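Local coordinates for protein terminase large subunit (Bacillus phage spp1, PDB 2WBN) that drives ATP-powered translocation of viral DNA into empty capsids and cuts the genome with its metal-dependent nuclease domain, the part described here, at residues A[64-69]-A[96-101]. Sequence-based numbering, arbitrary orientation.
Sequences LAFVRW and DFVRKN
Phe66, on the central strand 64-72, meets helix 91-100 through two neighbouring side chains, Val98 and Phe97, and is a compact example of how an RNase H-like fold seats a helix on its sheet. The Phe66 side chain lies about 8 Å from that of the manganese ligand Asp56. Val98 lies over one face of the Phe66 ring: its CG2 stands 4.2 Å from the ring centroid and 19° off the normal, a CH-pi contact displaced toward CE1 and CZ. CE2 at the Phe97 edge lies 3.9 Å from CD2 of Phe66, coming in obliquely with the two ring planes about 73° apart. Both phenylalanines hold CG anti to the backbone N (chi1 170° for Phe66), which directs each ring toward the opposite segment. Leu55 of strand 51-56 and Leu84 of strand 77-86 add apolar neighbours to Phe66 and Phe97, respectively.

Phe66 and Val98 form the buried part; Phe97, partly exposed, stands at its margin, and beyond it the helix turns polar. Arg99 NH1 pairs with Asp96 OD1, and at the helix end Asn101 ND2 donates to Phe97 O at 2.9 Å, while Asn101 N reaches the same oxygen from the opposite face of its plane. With no hydrogen bond between them, the two segments are held by apolar contact and one CH-pi interaction, whereas these polar bonds stay within 96-101.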
ATOM      1  N   LEU A  64      -8.473   4.209   7.027  1.00 44.54           N
ATOM      2  CA  LEU A  64      -7.964   2.868   6.816  1.00 43.95           C
ATOM      3  C   LEU A  64      -7.653   2.762   5.316  1.00 43.43           C
ATOM      4  O   LEU A  64      -8.409   3.276   4.486  1.00 43.30           O
ATOM      5  CB  LEU A  64      -9.004   1.831   7.249  1.00 43.97           C
ATOM      6  CG  LEU A  64      -8.734   0.354   6.886  1.00 43.29           C
ATOM      7  CD1 LEU A  64      -9.379  -0.525   7.987  1.00 43.13           C
ATOM      8  CD2 LEU A  64      -9.289  -0.019   5.507  1.00 42.13           C
ATOM      9  N   ALA A  65      -6.532   2.145   4.976  1.00 43.83           N
ATOM     10  CA  ALA A  65      -6.134   1.943   3.572  1.00 45.03           C
ATOM     11  C   ALA A  65      -5.607   0.523   3.377  1.00 44.96           C
ATOM     12  O   ALA A  65      -4.576   0.141   3.965  1.00 45.65           O
ATOM     13  CB  ALA A  65      -5.094   2.964   3.166  1.00 45.52           C
ATOM     14  N   PHE A  66      -6.382  -0.271   2.632  1.00 45.28           N
ATOM     15  CA  PHE A  66      -5.990  -1.607   2.193  1.00 45.88           C
ATOM     16  C   PHE A  66      -5.483  -1.532   0.750  1.00 46.10           C
ATOM     17  O   PHE A  66      -6.144  -0.937  -0.106  1.00 46.18           O
ATOM     18  CB  PHE A  66      -7.188  -2.558   2.247  1.00 46.25           C
ATOM     19  CG  PHE A  66      -6.937  -3.890   1.601  1.00 46.17           C
ATOM     20  CD1 PHE A  66      -6.249  -4.888   2.282  1.00 47.79           C
ATOM     21  CD2 PHE A  66      -7.373  -4.142   0.312  1.00 48.15           C
ATOM     22  CE1 PHE A  66      -6.009  -6.114   1.691  1.00 48.87           C
ATOM     23  CE2 PHE A  66      -7.129  -5.369  -0.294  1.00 49.54           C
ATOM     24  CZ  PHE A  66      -6.444  -6.352   0.392  1.00 49.18           C
ATOM     25  N   VAL A  67      -4.325  -2.130   0.482  1.00 45.54           N
ATOM     26  CA  VAL A  67      -3.793  -2.187  -0.896  1.00 44.74           C
ATOM     27  C   VAL A  67      -3.439  -3.628  -1.268  1.00 44.96           C
ATOM     28  O   VAL A  67      -3.002  -4.406  -0.413  1.00 44.21           O
ATOM     29  CB  VAL A  67      -2.577  -1.240  -1.092  1.00 44.48           C
ATOM     30  CG1 VAL A  67      -2.958   0.206  -0.726  1.00 43.38           C
ATOM     31  CG2 VAL A  67      -1.314  -1.725  -0.283  1.00 42.67           C
ATOM     32  N   ARG A  68      -3.648  -3.965  -2.546  1.00 44.62           N
ATOM     33  CA  ARG A  68      -3.231  -5.226  -3.137  1.00 44.96           C
ATOM     34  C   ARG A  68      -2.456  -4.932  -4.428  1.00 45.28           C
ATOM     35  O   ARG A  68      -2.961  -4.226  -5.301  1.00 45.08           O
ATOM     36  CB  ARG A  68      -4.445  -6.091  -3.434  1.00 45.10           C
ATOM     37  CG  ARG A  68      -4.173  -7.422  -4.153  1.00 45.94           C
ATOM     38  CD  ARG A  68      -5.511  -8.061  -4.565  1.00 46.00           C
ATOM     39  NE  ARG A  68      -5.381  -9.360  -5.252  1.00 47.75           N
ATOM     40  CZ  ARG A  68      -5.313 -10.557  -4.663  1.00 48.40           C
ATOM     41  NH1 ARG A  68      -5.332 -10.675  -3.345  1.00 49.73           N
ATOM     42  NH2 ARG A  68      -5.204 -11.663  -5.407  1.00 48.69           N
ATOM     43  N   TRP A  69      -1.240  -5.470  -4.505  1.00 44.87           N
ATOM     44  CA  TRP A  69      -0.318  -5.278  -5.630  1.00 44.52           C
ATOM     45  C   TRP A  69       0.193  -6.616  -6.154  1.00 44.66           C
ATOM     46  O   TRP A  69       0.193  -7.615  -5.432  1.00 45.74           O
ATOM     47  CB  TRP A  69       0.912  -4.538  -5.144  1.00 43.99           C
ATOM     48  CG  TRP A  69       0.714  -3.177  -4.655  1.00 43.73           C
ATOM     49  CD1 TRP A  69       0.331  -2.795  -3.391  1.00 42.88           C
ATOM     50  CD2 TRP A  69       0.971  -1.979  -5.378  1.00 43.15           C
ATOM     51  NE1 TRP A  69       0.287  -1.423  -3.313  1.00 44.14           N
ATOM     52  CE2 TRP A  69       0.689  -0.899  -4.516  1.00 43.81           C
ATOM     53  CE3 TRP A  69       1.371  -1.707  -6.685  1.00 43.25           C
ATOM     54  CZ2 TRP A  69       0.808   0.426  -4.926  1.00 42.38           C
ATOM     55  CZ3 TRP A  69       1.489  -0.396  -7.089  1.00 42.35           C
ATOM     56  CH2 TRP A  69       1.213   0.653  -6.227  1.00 43.68           C
ATOM     57  N   ASP A  96     -15.234  -7.977   5.118  1.00 46.07           N
ATOM     58  CA  ASP A  96     -16.229  -8.290   4.083  1.00 46.86           C
ATOM     59  C   ASP A  96     -15.682  -8.045   2.664  1.00 46.62           C
ATOM     60  O   ASP A  96     -15.870  -8.874   1.770  1.00 46.26           O
ATOM     61  CB  ASP A  96     -17.542  -7.530   4.324  1.00 47.13           C
ATOM     62  CG  ASP A  96     -18.296  -8.038   5.555  1.00 49.69           C
ATOM     63  OD1 ASP A  96     -17.804  -8.991   6.211  1.00 52.19           O
ATOM     64  OD2 ASP A  96     -19.380  -7.492   5.883  1.00 52.36           O
ATOM     65  N   PHE A  97     -14.986  -6.931   2.475  1.00 46.18           N
ATOM     66  CA  PHE A  97     -14.386  -6.591   1.185  1.00 46.67           C
ATOM     67  C   PHE A  97     -13.327  -7.608   0.784  1.00 46.85           C
ATOM     68  O   PHE A  97     -13.292  -8.073  -0.366  1.00 46.76           O
ATOM     69  CB  PHE A  97     -13.772  -5.176   1.219  1.00 46.54           C
ATOM     70  CG  PHE A  97     -13.030  -4.819  -0.026  1.00 47.11           C
ATOM     71  CD1 PHE A  97     -13.719  -4.385  -1.157  1.00 47.78           C
ATOM     72  CD2 PHE A  97     -11.651  -4.928  -0.086  1.00 48.06           C
ATOM     73  CE1 PHE A  97     -13.036  -4.053  -2.322  1.00 47.78           C
ATOM     74  CE2 PHE A  97     -10.963  -4.607  -1.254  1.00 47.69           C
ATOM     75  CZ  PHE A  97     -11.661  -4.164  -2.369  1.00 48.22           C
ATOM     76  N   VAL A  98     -12.482  -7.975   1.744  1.00 47.42           N
ATOM     77  CA  VAL A  98     -11.412  -8.940   1.515  1.00 48.19           C
ATOM     78  C   VAL A  98     -11.998 -10.311   1.181  1.00 49.19           C
ATOM     79  O   VAL A  98     -11.621 -10.934   0.179  1.00 49.12           O
ATOM     80  CB  VAL A  98     -10.437  -8.980   2.734  1.00 48.40           C
ATOM     81  CG1 VAL A  98      -9.567 -10.231   2.709  1.00 47.71           C
ATOM     82  CG2 VAL A  98      -9.571  -7.728   2.728  1.00 47.08           C
ATOM     83  N   ARG A  99     -12.951 -10.769   1.996  1.00 50.46           N
ATOM     84  CA  ARG A  99     -13.650 -12.027   1.712  1.00 51.42           C
ATOM     85  C   ARG A  99     -14.400 -11.995   0.374  1.00 51.63           C
ATOM     86  O   ARG A  99     -14.226 -12.892  -0.453  1.00 51.60           O
ATOM     87  CB  ARG A  99     -14.604 -12.407   2.858  1.00 51.79           C
ATOM     88  CG  ARG A  99     -13.923 -13.093   4.043  1.00 54.09           C
ATOM     89  CD  ARG A  99     -14.946 -13.789   4.945  1.00 56.40           C
ATOM     90  NE  ARG A  99     -15.900 -12.817   5.462  1.00 58.91           N
ATOM     91  CZ  ARG A  99     -15.677 -12.014   6.497  1.00 62.32           C
ATOM     92  NH1 ARG A  99     -16.608 -11.144   6.864  1.00 63.58           N
ATOM     93  NH2 ARG A  99     -14.527 -12.062   7.171  1.00 64.10           N
ATOM     94  N   LYS A 100     -15.206 -10.954   0.152  1.00 52.16           N
ATOM     95  CA  LYS A 100     -16.000 -10.813  -1.084  1.00 52.46           C
ATOM     96  C   LYS A 100     -15.141 -11.001  -2.341  1.00 52.51           C
ATOM     97  O   LYS A 100     -15.549 -11.682  -3.280  1.00 52.54           O
ATOM     98  CB  LYS A 100     -16.701  -9.453  -1.133  1.00 52.88           C
ATOM     99  CG  LYS A 100     -17.944  -9.382  -2.008  1.00 55.15           C
ATOM    100  CD  LYS A 100     -18.166  -7.951  -2.556  1.00 57.77           C
ATOM    101  CE  LYS A 100     -19.621  -7.699  -2.977  1.00 59.52           C
ATOM    102  NZ  LYS A 100     -19.732  -6.718  -4.117  1.00 60.99           N
ATOM    103  N   ASN A 101     -13.945 -10.422  -2.341  1.00 52.04           N
ATOM    104  CA  ASN A 101     -13.046 -10.505  -3.487  1.00 52.17           C
ATOM    105  C   ASN A 101     -12.106 -11.710  -3.484  1.00 51.96           C
ATOM    106  O   ASN A 101     -11.245 -11.814  -4.339  1.00 52.23           O
ATOM    107  CB  ASN A 101     -12.229  -9.213  -3.565  1.00 52.04           C
ATOM    108  CG  ASN A 101     -13.062  -8.039  -4.015  1.00 52.73           C
ATOM    109  OD1 ASN A 101     -13.359  -7.908  -5.197  1.00 54.92           O
ATOM    110  ND2 ASN A 101     -13.454  -7.191  -3.081  1.00 51.69           N
TER